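Local coordinates for protein trans-2-enoyl-CoA reductase [NADH] (Treponema denticola ATCC 35405, PDB 4GGO) that catalyses the NADH-dependent reduction of the carbon-carbon double bond of trans-2-enoyl-CoA thioesters such as crotonyl-CoA, a step of fatty acid synthesis, at residues A[19-24]-A[393-398]; A[165-170]-A[188-193]; A[171-176]-A[287-292]. All coordinates share one frame; numbering follows the deposited sequence.

In the fold
Interactions 2 and 3 are neighbours, their centres about 9 Å apart, while interaction 1 lies at a distance: its centre is about 38 Å from that of interaction 2 and about 35 Å from that of interaction 3. The two neighbours share an antiparallel hairpin. Strand 185-190 belongs to interaction 2 and strand 173-178 to interaction 3, and Ala190 N approaches Phe173 O to 2.8 Å where they meet. Both come near the active site: the side chains of Leu166 and Phe173 come within about 6 and 7 Å of that of Tyr244, the probable proton donor. Interaction 1, away from these sites, brings the two ends of the chain together and encloses the other two in sequence.

Interaction 1 of 3, residues A[19-24]-A[393-398]; sequences AHPQGC and AEVERF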
# COMPACT_ATOMS: atom_id res chain seq x y z
N ALA A 19 -16.93 -6.65 -5.40
CA ALA A 19 -16.62 -5.23 -5.36
C ALA A 19 -17.73 -4.38 -5.97
O ALA A 19 -18.42 -4.82 -6.89
CB ALA A 19 -15.30 -4.96 -6.07
N HIS A 20 -17.91 -3.18 -5.45
CA HIS A 20 -18.91 -2.26 -5.96
C HIS A 20 -18.26 -1.24 -6.90
O HIS A 20 -17.43 -0.45 -6.47
CB HIS A 20 -19.61 -1.53 -4.81
CG HIS A 20 -20.96 -1.01 -5.15
ND1 HIS A 20 -21.16 0.20 -5.77
CD2 HIS A 20 -22.20 -1.53 -4.94
CE1 HIS A 20 -22.45 0.41 -5.94
NE2 HIS A 20 -23.11 -0.63 -5.45
N PRO A 21 -18.62 -1.29 -8.19
CA PRO A 21 -18.01 -0.45 -9.23
C PRO A 21 -18.09 1.05 -8.93
O PRO A 21 -17.08 1.74 -9.01
CB PRO A 21 -18.85 -0.78 -10.47
CG PRO A 21 -19.37 -2.15 -10.22
CD PRO A 21 -19.64 -2.20 -8.74
N GLN A 22 -19.28 1.54 -8.58
CA GLN A 22 -19.46 2.96 -8.31
C GLN A 22 -18.79 3.36 -7.00
O GLN A 22 -18.27 4.47 -6.87
CB GLN A 22 -20.95 3.32 -8.27
CG GLN A 22 -21.64 3.27 -9.63
CD GLN A 22 -21.86 1.85 -10.12
OE1 GLN A 22 -21.31 1.45 -11.14
NE2 GLN A 22 -22.68 1.09 -9.39
N GLY A 23 -18.82 2.45 -6.02
CA GLY A 23 -18.18 2.69 -4.74
C GLY A 23 -16.68 2.85 -4.88
O GLY A 23 -16.08 3.71 -4.24
N CYS A 24 -16.08 2.01 -5.71
CA CYS A 24 -14.65 2.11 -5.99
C CYS A 24 -14.32 3.43 -6.67
O CYS A 24 -13.32 4.08 -6.36
CB CYS A 24 -14.18 0.94 -6.86
SG CYS A 24 -14.24 -0.67 -6.04
N ALA A 393 -29.52 0.86 -4.74
CA ALA A 393 -29.65 0.91 -6.19
C ALA A 393 -28.83 -0.23 -6.78
O ALA A 393 -27.69 -0.46 -6.39
CB ALA A 393 -29.16 2.24 -6.73
N GLU A 394 -29.41 -0.95 -7.74
CA GLU A 394 -28.74 -2.12 -8.31
C GLU A 394 -27.75 -1.75 -9.41
O GLU A 394 -27.93 -0.77 -10.13
CB GLU A 394 -29.76 -3.14 -8.83
CG GLU A 394 -30.32 -2.86 -10.21
CD GLU A 394 -31.35 -3.88 -10.65
OE1 GLU A 394 -32.33 -3.49 -11.32
OE2 GLU A 394 -31.18 -5.08 -10.33
N VAL A 395 -26.69 -2.55 -9.52
CA VAL A 395 -25.67 -2.34 -10.54
C VAL A 395 -26.06 -3.03 -11.84
O VAL A 395 -26.30 -4.24 -11.87
CB VAL A 395 -24.30 -2.85 -10.06
CG1 VAL A 395 -23.24 -2.63 -11.13
CG2 VAL A 395 -23.90 -2.17 -8.76
N GLU A 396 -26.11 -2.26 -12.92
CA GLU A 396 -26.56 -2.76 -14.21
C GLU A 396 -25.58 -3.75 -14.83
O GLU A 396 -25.97 -4.83 -15.28
CB GLU A 396 -26.83 -1.59 -15.16
CG GLU A 396 -27.90 -0.63 -14.64
CD GLU A 396 -27.85 0.73 -15.32
OE1 GLU A 396 -27.83 1.74 -14.59
OE2 GLU A 396 -27.84 0.78 -16.56
N ARG A 397 -24.30 -3.38 -14.85
CA ARG A 397 -23.26 -4.28 -15.35
C ARG A 397 -21.93 -4.05 -14.64
O ARG A 397 -21.75 -3.05 -13.95
CB ARG A 397 -23.11 -4.16 -16.87
CG ARG A 397 -22.88 -2.74 -17.38
CD ARG A 397 -23.05 -2.68 -18.89
NE ARG A 397 -22.19 -3.65 -19.57
CZ ARG A 397 -22.41 -4.10 -20.80
NH1 ARG A 397 -23.46 -3.69 -21.49
NH2 ARG A 397 -21.57 -4.98 -21.34
N PHE A 398 -20.99 -4.98 -14.82
CA PHE A 398 -19.76 -4.97 -14.04
C PHE A 398 -18.49 -4.78 -14.87
O PHE A 398 -17.39 -5.05 -14.38
CB PHE A 398 -19.65 -6.25 -13.22
CG PHE A 398 -20.79 -6.45 -12.26
CD1 PHE A 398 -20.73 -5.93 -10.98
CD2 PHE A 398 -21.91 -7.16 -12.64
CE1 PHE A 398 -21.77 -6.11 -10.09
CE2 PHE A 398 -22.96 -7.35 -11.76
CZ PHE A 398 -22.89 -6.82 -10.48
O HOH W 1 -26.03 -1.99 -4.74
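Val395 packs into a small, largely apolar junction with His20, Pro21 and Gln22, where the C-terminal tail of the chain lies against the start of helix 21-38. Its two methyls divide the work. CG1, anti to the backbone N (chi1 -180°), comes end-on to the CG corner of Pro21, 4.0 Å from Pro21 CG. CG2 touches two polar side chains, 3.7 Å from His20 NE2 and 3.5 Å from Gln22 NE2. Gln22 bends at chi2 (73°), and its amide end runs past the valine in the opposite direction. Phe398 completes the apolar part: its CD1 is 4.1 Å from Pro21 CG, and Val395 CG1 rests over one ring face, offset toward the rim.

His20 links the polar and apolar sides of the contact. It occupies the N-cap position, and its ND1 accepts a hydrogen bond from Gly23 N at 3.3 Å, with the donor close to the imidazole plane. This bond helps set the rotation of the ring, with NE2 on the side of the tail. There a water, also at the ring edge, makes a weak bond with NE2 and donates to Ala393 O at 2.8 Å, so the tail backbone is joined indirectly to the helix cap.

Tyr391 stacks edge-to-face with the His20 ring, and Tyr92 does the same with Phe398. Val7, close to the N-terminus, touches His20, Val395 and Phe398, while Tyr98 of helix 95-110 covers Pro21 and hydrogen-bonds to Phe398 O through its hydroxyl. A side-chain N-cap with the chain terminus packed over it thus joins the first helix of the N-terminal NADH-binding region to the tail that follows the last helix of this Rossmann-type reductase.

Interaction 2 of 3, residues A[165-170]-A[188-193]; sequences VLKPFG and ISAEPA
With chi1 at -67°, Lys167 sets its CG beside the backbone N, which runs CB, CG and CD along Glu191 O; a bend at chi3 (-69°) then takes CE to the methyl of Ala193. CD comes within 3.1 Å of Glu191 O, and CE lies 3.9 Å from Ala193 CB. The ammonium end continues past this contact to a salt bridge with Glu197 of helix 195-205. Glu191 O is buried here without a polar partner and is surrounded chiefly by carbon, since Pro168 CD also borders it.

The Pro168 ring fits against the last residue of strand 185-190: its CD is 3.8 Å from Ala190 CB and 3.3 Å from Ala190 O. Just beyond, Pro168 O accepts the one direct hydrogen bond between the segments, from Ala193 N at 2.9 Å. The N-H points well at the oxygen (157°), and the donor lies nearly along the C=O axis. Pro192 CA adds a CH-O contact to the same oxygen. Phe169 turns the edge of its ring to Ala193 O, while a water accepts from Gly170 N and donates to that carbonyl, closing a second, bridged link. Gly170 itself has a positive phi.

Leu166 turns the other way, to Ile288, Ala284 and Ile249, and Thr248 of helix 248-266 holds the backbone of Lys167. The loop leading into the hairpin 173-178/185-190 is thus tied to the chain leaving it, a surface loop-hairpin junction of the catalytic region, with Leu166 about 6 Å, side chain to side chain, from the probable proton donor Tyr244.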
# COMPACT_ATOMS: atom_id res chain seq x y z
N VAL A 165 4.68 -16.55 3.71
CA VAL A 165 3.94 -16.84 4.93
C VAL A 165 4.15 -15.72 5.95
O VAL A 165 5.12 -14.97 5.86
CB VAL A 165 4.36 -18.18 5.57
CG1 VAL A 165 4.23 -19.31 4.56
CG2 VAL A 165 5.79 -18.09 6.10
N LEU A 166 3.23 -15.60 6.90
CA LEU A 166 3.33 -14.60 7.95
C LEU A 166 3.46 -15.29 9.29
O LEU A 166 2.48 -15.44 10.02
CB LEU A 166 2.09 -13.70 7.95
CG LEU A 166 1.65 -13.12 6.61
CD1 LEU A 166 0.41 -12.26 6.78
CD2 LEU A 166 2.78 -12.33 5.96
N LYS A 167 4.68 -15.73 9.62
CA LYS A 167 4.89 -16.57 10.79
C LYS A 167 6.19 -16.23 11.53
O LYS A 167 7.12 -15.68 10.93
CB LYS A 167 4.86 -18.05 10.39
CG LYS A 167 3.48 -18.53 9.93
CD LYS A 167 3.40 -20.03 9.74
CE LYS A 167 4.22 -20.51 8.57
NZ LYS A 167 3.80 -21.89 8.17
N PRO A 168 6.26 -16.54 12.83
CA PRO A 168 7.47 -16.27 13.61
C PRO A 168 8.52 -17.37 13.44
O PRO A 168 8.31 -18.31 12.68
CB PRO A 168 6.96 -16.29 15.05
CG PRO A 168 5.86 -17.29 15.01
CD PRO A 168 5.19 -17.10 13.67
N PHE A 169 9.65 -17.23 14.13
CA PHE A 169 10.66 -18.28 14.16
C PHE A 169 10.84 -18.79 15.58
O PHE A 169 10.72 -18.04 16.55
CB PHE A 169 12.00 -17.76 13.63
CG PHE A 169 12.01 -17.48 12.15
CD1 PHE A 169 11.83 -18.50 11.23
CD2 PHE A 169 12.21 -16.20 11.68
CE1 PHE A 169 11.84 -18.25 9.88
CE2 PHE A 169 12.22 -15.93 10.32
CZ PHE A 169 12.04 -16.96 9.42
N GLY A 170 11.13 -20.08 15.71
CA GLY A 170 11.38 -20.68 17.01
C GLY A 170 10.12 -21.10 17.75
O GLY A 170 9.80 -22.29 17.82
N ILE A 188 -5.70 -16.23 18.77
CA ILE A 188 -5.20 -16.96 17.62
C ILE A 188 -3.68 -17.07 17.65
O ILE A 188 -3.02 -16.35 18.40
CB ILE A 188 -5.63 -16.31 16.30
CG1 ILE A 188 -4.93 -14.96 16.11
CG2 ILE A 188 -7.14 -16.13 16.26
CD1 ILE A 188 -5.18 -14.34 14.75
N SER A 189 -3.14 -17.98 16.85
CA SER A 189 -1.71 -18.25 16.88
C SER A 189 -1.12 -18.39 15.48
O SER A 189 -1.82 -18.71 14.52
CB SER A 189 -1.44 -19.53 17.67
OG SER A 189 -1.95 -19.43 18.99
N ALA A 190 0.18 -18.14 15.38
CA ALA A 190 0.94 -18.40 14.17
C ALA A 190 2.11 -19.32 14.50
O ALA A 190 2.97 -18.98 15.31
CB ALA A 190 1.43 -17.10 13.55
N GLU A 191 2.12 -20.50 13.89
CA GLU A 191 3.16 -21.49 14.15
C GLU A 191 4.49 -21.03 13.57
O GLU A 191 4.52 -20.27 12.61
CB GLU A 191 2.76 -22.84 13.54
CG GLU A 191 1.40 -23.36 14.00
CD GLU A 191 1.43 -24.02 15.37
OE1 GLU A 191 0.98 -25.18 15.48
OE2 GLU A 191 1.90 -23.38 16.33
N PRO A 192 5.61 -21.48 14.16
CA PRO A 192 6.93 -21.11 13.63
C PRO A 192 7.17 -21.68 12.24
O PRO A 192 6.72 -22.79 11.94
CB PRO A 192 7.90 -21.72 14.65
CG PRO A 192 7.12 -22.81 15.31
CD PRO A 192 5.71 -22.32 15.37
N ALA A 193 7.87 -20.93 11.40
CA ALA A 193 8.09 -21.32 10.01
C ALA A 193 9.39 -22.08 9.80
O ALA A 193 10.31 -21.99 10.62
CB ALA A 193 8.04 -20.10 9.10
O HOH W 2 11.29 -21.88 13.25

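Interaction 3 of 3, residues A[171-176]-A[287-292]; sequences KTFTGK and VIPVIP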
# COMPACT_ATOMS: atom_id res chain seq x y z
N LYS A 171 9.41 -20.12 18.30
CA LYS A 171 8.20 -20.40 19.07
C LYS A 171 6.94 -19.91 18.38
O LYS A 171 7.00 -19.01 17.54
CB LYS A 171 8.30 -19.77 20.46
CG LYS A 171 9.33 -20.41 21.38
CD LYS A 171 9.22 -19.85 22.79
CE LYS A 171 10.23 -20.49 23.72
NZ LYS A 171 10.06 -21.97 23.80
N THR A 172 5.81 -20.50 18.74
CA THR A 172 4.52 -20.07 18.22
C THR A 172 4.16 -18.69 18.76
O THR A 172 4.28 -18.42 19.96
CB THR A 172 3.40 -21.08 18.56
OG1 THR A 172 2.12 -20.49 18.31
CG2 THR A 172 3.48 -21.50 20.02
N PHE A 173 3.73 -17.80 17.87
CA PHE A 173 3.31 -16.46 18.28
C PHE A 173 1.81 -16.44 18.52
O PHE A 173 1.02 -16.69 17.61
CB PHE A 173 3.70 -15.42 17.23
CG PHE A 173 3.15 -14.05 17.51
CD1 PHE A 173 3.52 -13.36 18.66
CD2 PHE A 173 2.28 -13.44 16.62
CE1 PHE A 173 3.03 -12.10 18.92
CE2 PHE A 173 1.79 -12.18 16.88
CZ PHE A 173 2.16 -11.50 18.03
N THR A 174 1.42 -16.15 19.76
CA THR A 174 0.02 -16.16 20.15
C THR A 174 -0.38 -14.82 20.76
O THR A 174 0.34 -14.28 21.60
CB THR A 174 -0.27 -17.29 21.15
OG1 THR A 174 0.05 -18.55 20.55
CG2 THR A 174 -1.74 -17.29 21.56
N GLY A 175 -1.52 -14.30 20.34
CA GLY A 175 -2.03 -13.05 20.88
C GLY A 175 -3.52 -12.90 20.68
O GLY A 175 -4.14 -13.66 19.94
N LYS A 176 -4.10 -11.91 21.35
CA LYS A 176 -5.51 -11.60 21.18
C LYS A 176 -5.79 -11.08 19.78
O LYS A 176 -4.87 -10.72 19.05
CB LYS A 176 -5.97 -10.58 22.23
CG LYS A 176 -5.96 -11.12 23.65
CD LYS A 176 -6.88 -10.31 24.57
CE LYS A 176 -6.23 -9.02 25.06
NZ LYS A 176 -7.10 -8.33 26.06
N VAL A 287 -5.77 -12.65 9.66
CA VAL A 287 -5.15 -13.89 10.12
C VAL A 287 -3.92 -13.65 10.99
O VAL A 287 -3.36 -14.59 11.56
CB VAL A 287 -4.76 -14.80 8.93
CG1 VAL A 287 -6.00 -15.23 8.16
CG2 VAL A 287 -3.77 -14.10 8.02
N ILE A 288 -3.50 -12.40 11.10
CA ILE A 288 -2.34 -12.06 11.92
C ILE A 288 -2.75 -11.80 13.36
O ILE A 288 -3.63 -10.97 13.61
CB ILE A 288 -1.62 -10.81 11.39
CG1 ILE A 288 -1.28 -10.97 9.90
CG2 ILE A 288 -0.35 -10.56 12.18
CD1 ILE A 288 -0.64 -9.74 9.29
N PRO A 289 -2.13 -12.50 14.32
CA PRO A 289 -2.42 -12.28 15.74
C PRO A 289 -2.08 -10.86 16.16
O PRO A 289 -1.11 -10.30 15.65
CB PRO A 289 -1.50 -13.28 16.44
CG PRO A 289 -1.21 -14.33 15.41
CD PRO A 289 -1.16 -13.59 14.11
N VAL A 290 -2.89 -10.30 17.06
CA VAL A 290 -2.71 -8.95 17.61
C VAL A 290 -3.10 -7.81 16.66
O VAL A 290 -3.78 -6.87 17.08
CB VAL A 290 -1.28 -8.72 18.18
CG1 VAL A 290 -1.16 -7.33 18.79
CG2 VAL A 290 -0.94 -9.79 19.21
N ILE A 291 -2.69 -7.91 15.40
CA ILE A 291 -2.87 -6.83 14.42
C ILE A 291 -4.26 -6.16 14.35
O ILE A 291 -4.35 -4.94 14.41
CB ILE A 291 -2.37 -7.23 13.01
CG1 ILE A 291 -0.85 -7.15 12.94
CG2 ILE A 291 -2.98 -6.34 11.94
CD1 ILE A 291 -0.30 -5.77 13.22
N PRO A 292 -5.35 -6.96 14.24
CA PRO A 292 -6.66 -6.30 14.15
C PRO A 292 -7.03 -5.55 15.42
O PRO A 292 -7.66 -4.49 15.34
CB PRO A 292 -7.62 -7.48 13.94
CG PRO A 292 -6.78 -8.56 13.36
CD PRO A 292 -5.46 -8.41 14.06
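Phe173 leaves strand 173-178 with CB directed toward the 287-292 segment, and chi1 of 173° places CG anti to the backbone N, carrying the ring out toward the turn there. Along its near side, CD2 meets CB and CG of Pro289, each at 3.8 Å. One atom further, CE2 makes the closest approach, 3.5 Å to Pro289 CB. At the far end CZ reaches the CG2 methyl of Val290 at 3.7 Å, the valine lying across the phenylalanine at about a right angle. The aromatic side chain therefore spans both residues that precede helix 291-305.

The same methyl of Val290 rests 3.8 Å from Gly175 CA, where the strand presents bare backbone. Next along the strand, Lys176 O accepts a hydrogen bond from Val290 N at 2.8 Å. The donor stands almost in line with the carbonyl (169°), although the N-H itself is bent away from a straight bond (133°). Val290 CA also brings its hydrogen to this oxygen. Val290, at the N-cap position, has a positive phi that turns the chain into the helix.

On its other sides Phe173 packs on Pro168 and on Ala242 and Leu243 of helix 241-244, the helix that ends in the probable proton donor Tyr244. Strand 173-178 pairs antiparallel with 185-190, whose Ile188 also touches Pro289, so the hairpin lies against the turn that starts helix 291-305, with helix 241-244 beside the Phe173 ring.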